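Putative cell surface protein (Streptococcus pyogenes, PDB 4OFQ) probably acts as a streptococcal cell-surface adhesin of the antigen I/II family, seen here as its calcium-binding C-terminal region. Local coordinates at residues H247-I261 / S306-K320. Numbering follows the deposited sequence.
Sequences HDLYQKDKVLATVDI and SEFGADAFVVVKRIK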
loop_
_atom_site.group_PDB
_atom_site.type_symbol
_atom_site.label_atom_id
_atom_site.label_comp_id
_atom_site.label_asym_id
_atom_site.label_seq_id
_atom_site.Cartn_x
_atom_site.Cartn_y
_atom_site.Cartn_z
ATOM N N HIS A 247 -28.596 16.064 20.097
ATOM C CA HIS A 247 -29.807 16.052 19.266
ATOM C C HIS A 247 -30.238 14.656 18.808
ATOM O O HIS A 247 -31.415 14.420 18.509
ATOM C CB HIS A 247 -29.601 16.930 18.027
ATOM C CG HIS A 247 -29.488 18.391 18.325
ATOM N ND1 HIS A 247 -28.376 18.943 18.924
ATOM C CD2 HIS A 247 -30.345 19.417 18.103
ATOM C CE1 HIS A 247 -28.555 20.246 19.067
ATOM N NE2 HIS A 247 -29.739 20.561 18.568
ATOM N N ASP A 248 -29.282 13.743 18.724
ATOM C CA ASP A 248 -29.544 12.387 18.236
ATOM C C ASP A 248 -29.334 11.418 19.383
ATOM O O ASP A 248 -28.248 11.351 19.960
ATOM C CB ASP A 248 -28.580 11.997 17.117
ATOM C CG ASP A 248 -28.987 12.525 15.746
ATOM O OD1 ASP A 248 -30.129 12.996 15.576
ATOM O OD2 ASP A 248 -28.133 12.461 14.828
ATOM N N LEU A 249 -30.368 10.666 19.725
ATOM C CA LEU A 249 -30.233 9.695 20.800
ATOM C C LEU A 249 -30.153 8.284 20.210
ATOM O O LEU A 249 -31.141 7.768 19.682
ATOM C CB LEU A 249 -31.405 9.828 21.775
ATOM C CG LEU A 249 -31.531 8.806 22.910
ATOM C CD1 LEU A 249 -30.443 8.999 23.954
ATOM C CD2 LEU A 249 -32.906 8.899 23.530
ATOM N N TYR A 250 -28.967 7.683 20.291
ATOM C CA TYR A 250 -28.726 6.321 19.807
ATOM C C TYR A 250 -29.765 5.317 20.307
ATOM O O TYR A 250 -30.079 5.272 21.500
ATOM C CB TYR A 250 -27.317 5.856 20.205
ATOM C CG TYR A 250 -26.965 4.445 19.780
ATOM C CD1 TYR A 250 -26.469 4.180 18.513
ATOM C CD2 TYR A 250 -27.103 3.382 20.659
ATOM C CE1 TYR A 250 -26.142 2.883 18.126
ATOM C CE2 TYR A 250 -26.774 2.082 20.283
ATOM C CZ TYR A 250 -26.295 1.844 19.021
ATOM O OH TYR A 250 -25.973 0.558 18.660
ATOM N N GLN A 251 -30.295 4.519 19.383
ATOM C CA GLN A 251 -31.258 3.473 19.727
ATOM C C GLN A 251 -30.653 2.086 19.526
ATOM O O GLN A 251 -30.620 1.281 20.452
ATOM C CB GLN A 251 -32.530 3.604 18.889
ATOM C CG GLN A 251 -33.247 4.939 19.046
ATOM C CD GLN A 251 -33.794 5.121 20.440
ATOM O OE1 GLN A 251 -34.574 4.294 20.921
ATOM N NE2 GLN A 251 -33.377 6.198 21.113
ATOM N N LYS A 252 -30.168 1.816 18.320
ATOM C CA LYS A 252 -29.652 0.487 17.997
ATOM C C LYS A 252 -28.873 0.516 16.691
ATOM O O LYS A 252 -28.943 1.485 15.936
ATOM C CB LYS A 252 -30.814 -0.502 17.877
ATOM C CG LYS A 252 -31.562 -0.408 16.556
ATOM C CD LYS A 252 -32.556 -1.550 16.407
ATOM C CE LYS A 252 -32.714 -1.968 14.957
ATOM N NZ LYS A 252 -31.453 -2.475 14.354
ATOM N N ASP A 253 -28.115 -0.543 16.415
ATOM C CA ASP A 253 -27.478 -0.632 15.110
ATOM C C ASP A 253 -27.721 -1.979 14.455
ATOM O O ASP A 253 -28.385 -2.858 15.023
ATOM C CB ASP A 253 -25.980 -0.325 15.191
ATOM C CG ASP A 253 -25.206 -1.381 15.968
ATOM O OD1 ASP A 253 -25.829 -2.326 16.503
ATOM O OD2 ASP A 253 -23.963 -1.268 16.051
ATOM N N LYS A 254 -27.199 -2.114 13.245
ATOM C CA LYS A 254 -27.215 -3.376 12.517
ATOM C C LYS A 254 -26.049 -3.310 11.540
ATOM O O LYS A 254 -25.658 -2.224 11.113
ATOM C CB LYS A 254 -28.539 -3.534 11.756
ATOM C CG LYS A 254 -28.618 -4.790 10.900
ATOM C CD LYS A 254 -30.041 -5.076 10.405
ATOM C CE LYS A 254 -30.580 -3.947 9.543
ATOM N NZ LYS A 254 -31.901 -4.298 8.923
ATOM N N VAL A 255 -25.478 -4.455 11.192
ATOM C CA VAL A 255 -24.390 -4.462 10.213
ATOM C C VAL A 255 -24.589 -5.624 9.227
ATOM O O VAL A 255 -24.836 -6.766 9.646
ATOM C CB VAL A 255 -23.007 -4.534 10.916
ATOM C CG1 VAL A 255 -22.954 -5.722 11.874
ATOM C CG2 VAL A 255 -21.881 -4.617 9.875
ATOM N N LEU A 256 -24.536 -5.324 7.928
ATOM C CA LEU A 256 -24.851 -6.312 6.895
ATOM C C LEU A 256 -23.724 -6.463 5.884
ATOM O O LEU A 256 -23.075 -5.487 5.512
ATOM C CB LEU A 256 -26.109 -5.903 6.128
ATOM C CG LEU A 256 -27.365 -5.655 6.958
ATOM C CD1 LEU A 256 -28.505 -5.162 6.074
ATOM C CD2 LEU A 256 -27.748 -6.929 7.672
ATOM N N ALA A 257 -23.517 -7.680 5.407
ATOM C CA ALA A 257 -22.540 -7.894 4.342
ATOM C C ALA A 257 -23.042 -7.222 3.070
ATOM O O ALA A 257 -24.227 -7.313 2.745
ATOM C CB ALA A 257 -22.313 -9.385 4.115
ATOM N N THR A 258 -22.154 -6.517 2.366
ATOM C CA THR A 258 -22.529 -5.902 1.092
ATOM C C THR A 258 -21.980 -6.636 -0.133
ATOM O O THR A 258 -22.238 -6.234 -1.270
ATOM C CB THR A 258 -22.112 -4.425 1.033
ATOM O OG1 THR A 258 -20.751 -4.300 1.451
ATOM C CG2 THR A 258 -22.993 -3.592 1.952
ATOM N N VAL A 259 -21.217 -7.702 0.104
ATOM C CA VAL A 259 -20.750 -8.603 -0.947
ATOM C C VAL A 259 -20.772 -10.019 -0.384
ATOM O O VAL A 259 -20.844 -10.189 0.829
ATOM C CB VAL A 259 -19.285 -8.316 -1.359
ATOM C CG1 VAL A 259 -19.146 -6.939 -2.011
ATOM C CG2 VAL A 259 -18.349 -8.454 -0.155
ATOM N N ASP A 260 -20.713 -11.026 -1.249
ATOM C CA ASP A 260 -20.477 -12.392 -0.797
ATOM C C ASP A 260 -19.054 -12.510 -0.243
ATOM O O ASP A 260 -18.089 -12.095 -0.892
ATOM C CB ASP A 260 -20.641 -13.401 -1.938
ATOM C CG ASP A 260 -22.074 -13.544 -2.413
ATOM O OD1 ASP A 260 -23.018 -13.151 -1.694
ATOM O OD2 ASP A 260 -22.252 -14.080 -3.524
ATOM N N ILE A 261 -18.929 -13.081 0.950
ATOM C CA ILE A 261 -17.644 -13.202 1.638
ATOM C C ILE A 261 -17.260 -14.673 1.790
ATOM O O ILE A 261 -18.012 -15.458 2.363
ATOM C CB ILE A 261 -17.687 -12.537 3.037
ATOM C CG1 ILE A 261 -18.062 -11.057 2.915
ATOM C CG2 ILE A 261 -16.339 -12.687 3.762
ATOM C CD1 ILE A 261 -18.529 -10.435 4.225
ATOM N N SER A 306 -11.398 -13.215 -2.132
ATOM C CA SER A 306 -12.749 -12.759 -1.795
ATOM C C SER A 306 -12.806 -11.266 -1.511
ATOM O O SER A 306 -11.925 -10.715 -0.849
ATOM C CB SER A 306 -13.289 -13.500 -0.565
ATOM O OG SER A 306 -14.568 -12.987 -0.181
ATOM N N GLU A 307 -13.848 -10.613 -2.007
ATOM C CA GLU A 307 -14.115 -9.229 -1.608
ATOM C C GLU A 307 -14.562 -9.196 -0.152
ATOM O O GLU A 307 -14.942 -10.225 0.403
ATOM C CB GLU A 307 -15.209 -8.612 -2.481
ATOM C CG GLU A 307 -14.825 -8.441 -3.938
ATOM C CD GLU A 307 -15.802 -7.557 -4.703
ATOM O OE1 GLU A 307 -17.020 -7.678 -4.466
ATOM O OE2 GLU A 307 -15.345 -6.735 -5.534
ATOM N N PHE A 308 -14.524 -8.017 0.465
ATOM C CA PHE A 308 -15.092 -7.849 1.801
ATOM C C PHE A 308 -15.714 -6.471 1.917
ATOM O O PHE A 308 -15.101 -5.470 1.556
ATOM C CB PHE A 308 -14.040 -8.059 2.910
ATOM C CG PHE A 308 -14.599 -7.913 4.311
ATOM C CD1 PHE A 308 -15.226 -8.980 4.944
ATOM C CD2 PHE A 308 -14.523 -6.701 4.983
ATOM C CE1 PHE A 308 -15.753 -8.849 6.225
ATOM C CE2 PHE A 308 -15.052 -6.555 6.264
ATOM C CZ PHE A 308 -15.666 -7.644 6.888
ATOM N N GLY A 309 -16.944 -6.410 2.410
ATOM C CA GLY A 309 -17.558 -5.117 2.652
ATOM C C GLY A 309 -18.781 -5.246 3.538
ATOM O O GLY A 309 -19.446 -6.289 3.537
ATOM N N ALA A 310 -19.073 -4.194 4.290
ATOM C CA ALA A 310 -20.261 -4.176 5.133
ATOM C C ALA A 310 -20.779 -2.755 5.271
ATOM O O ALA A 310 -19.999 -1.795 5.187
ATOM C CB ALA A 310 -19.942 -4.759 6.510
ATOM N N ASP A 311 -22.092 -2.633 5.470
ATOM C CA ASP A 311 -22.721 -1.358 5.810
ATOM C C ASP A 311 -23.254 -1.441 7.227
ATOM O O ASP A 311 -23.792 -2.480 7.642
ATOM C CB ASP A 311 -23.906 -1.048 4.893
ATOM C CG ASP A 311 -23.485 -0.646 3.500
ATOM O OD1 ASP A 311 -22.264 -0.485 3.256
ATOM O OD2 ASP A 311 -24.383 -0.508 2.645
ATOM N N ALA A 312 -23.113 -0.344 7.967
ATOM C CA ALA A 312 -23.721 -0.238 9.284
ATOM C C ALA A 312 -24.932 0.685 9.209
ATOM O O ALA A 312 -24.910 1.698 8.510
ATOM C CB ALA A 312 -22.715 0.283 10.295
ATOM N N PHE A 313 -25.998 0.320 9.912
ATOM C CA PHE A 313 -27.173 1.179 9.996
ATOM C C PHE A 313 -27.385 1.545 11.439
ATOM O O PHE A 313 -27.588 0.669 12.285
ATOM C CB PHE A 313 -28.417 0.470 9.465
ATOM C CG PHE A 313 -28.339 0.147 8.008
ATOM C CD1 PHE A 313 -27.674 -0.982 7.574
ATOM C CD2 PHE A 313 -28.894 1.001 7.065
ATOM C CE1 PHE A 313 -27.585 -1.278 6.221
ATOM C CE2 PHE A 313 -28.815 0.707 5.716
ATOM C CZ PHE A 313 -28.156 -0.436 5.295
ATOM N N VAL A 314 -27.373 2.843 11.711
ATOM C CA VAL A 314 -27.454 3.341 13.071
ATOM C C VAL A 314 -28.758 4.107 13.248
ATOM O O VAL A 314 -29.003 5.090 12.545
ATOM C CB VAL A 314 -26.248 4.256 13.388
ATOM C CG1 VAL A 314 -26.393 4.874 14.766
ATOM C CG2 VAL A 314 -24.955 3.455 13.293
ATOM N N VAL A 315 -29.584 3.639 14.181
ATOM C CA VAL A 315 -30.912 4.200 14.398
ATOM C C VAL A 315 -30.873 5.133 15.602
ATOM O O VAL A 315 -30.401 4.742 16.664
ATOM C CB VAL A 315 -31.946 3.091 14.639
ATOM C CG1 VAL A 315 -33.285 3.687 14.964
ATOM C CG2 VAL A 315 -32.054 2.183 13.409
ATOM N N VAL A 316 -31.335 6.376 15.421
ATOM C CA VAL A 316 -31.365 7.358 16.500
ATOM C C VAL A 316 -32.752 7.990 16.619
ATOM O O VAL A 316 -33.548 7.946 15.680
ATOM C CB VAL A 316 -30.303 8.489 16.303
ATOM C CG1 VAL A 316 -28.915 7.891 16.063
ATOM C CG2 VAL A 316 -30.695 9.407 15.142
ATOM N N LYS A 317 -33.039 8.555 17.786
ATOM C CA LYS A 317 -34.256 9.332 17.998
ATOM C C LYS A 317 -33.878 10.820 18.073
ATOM O O LYS A 317 -32.895 11.191 18.724
ATOM C CB LYS A 317 -34.946 8.881 19.283
ATOM C CG LYS A 317 -36.091 9.755 19.744
ATOM C CD LYS A 317 -36.620 9.253 21.083
ATOM C CE LYS A 317 -37.814 10.055 21.575
ATOM N NZ LYS A 317 -38.315 9.517 22.880
ATOM N N ARG A 318 -34.638 11.660 17.380
ATOM C CA ARG A 318 -34.333 13.081 17.337
ATOM C C ARG A 318 -34.974 13.732 18.552
ATOM O O ARG A 318 -36.201 13.754 18.691
ATOM C CB ARG A 318 -34.839 13.714 16.036
ATOM C CG ARG A 318 -34.709 15.242 15.977
ATOM C CD ARG A 318 -33.252 15.714 16.003
ATOM N NE ARG A 318 -32.341 14.870 15.232
ATOM C CZ ARG A 318 -32.125 14.978 13.922
ATOM N NH1 ARG A 318 -32.764 15.896 13.199
ATOM N NH2 ARG A 318 -31.259 14.159 13.336
ATOM N N ILE A 319 -34.137 14.248 19.443
ATOM C CA ILE A 319 -34.618 14.667 20.757
ATOM C C ILE A 319 -34.620 16.176 20.999
ATOM O O ILE A 319 -35.133 16.629 22.014
ATOM C CB ILE A 319 -33.835 13.976 21.902
ATOM C CG1 ILE A 319 -32.329 14.211 21.753
ATOM C CG2 ILE A 319 -34.140 12.487 21.930
ATOM C CD1 ILE A 319 -31.554 14.057 23.050
ATOM N N LYS A 320 -34.059 16.952 20.076
ATOM C CA LYS A 320 -33.935 18.398 20.284
ATOM C C LYS A 320 -33.988 19.160 18.961
ATOM O O LYS A 320 -33.569 18.651 17.931
ATOM C CB LYS A 320 -32.621 18.691 21.012
ATOM C CG LYS A 320 -32.406 20.132 21.445
ATOM C CD LYS A 320 -31.057 20.279 22.149
ATOM C CE LYS A 320 -30.634 21.737 22.254
ATOM N NZ LYS A 320 -31.596 22.558 23.036
HETATM O O HOH W 1 -30.388 -0.692 12.427
HETATM O O HOH W 2 -20.385 -1.586 1.507
#
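Arg318 meets Asp248 side-on, its NE and NH2 both donating to the one oxygen OD1, NH2 at 2.8 Å on its syn lone pair. Carboxylate and guanidinium lie nearly coplanar, 28° apart, and bends at chi2 and chi3 curl the arginine back. Tyr219 holds the other oxygen, Asp248 OD2, while Thr344 and Thr346 take Arg318 NH1, fixing the buried ion pair at both ends. Val316 CG2 packs against Asp248 CG at 3.6 Å. Farther along this inward face, Val314 CG1 comes to the edge of the Tyr250 ring, 3.8 Å from CD1, and Val255 CG2 touches Ala310 CB; strand 289-294 covers this part. Antiparallel strands 248-257 and 310-318 form one side of a four-stranded sheet in the beta-sandwich, with 248-257 outermost, though its Val255 and Ala257 backbones also bond to Leu275, Gly272 and Thr273. A classic beta bulge interrupts their pairing: Gln251 N binds Val315 O at 2.7 Å, whereas Lys252 N reaches the same oxygen only weakly. The bent Gln251 side chain returns its NE2 to Leu249 O, which Lys317 N approaches from the opposite face of the carbonyl plane. The reverse face lies nearer solvent, Leu249 and Lys252 being exposed, though Phe313 and Val315 stay well covered. Leu256 CD1 approaches Phe313 CE1 at 4.0 Å, Lys254 turns to Glu201, and a water joins Lys252 NZ to Phe313 O. Buried Asp311 salt-bridges Arg220 through OD2, and a water links its OD1 to Thr258 OG1. Beyond the ion pair, toward solvent, Lys320 lays CD over one face of the His247 ring, 4.0 Å from its centroid.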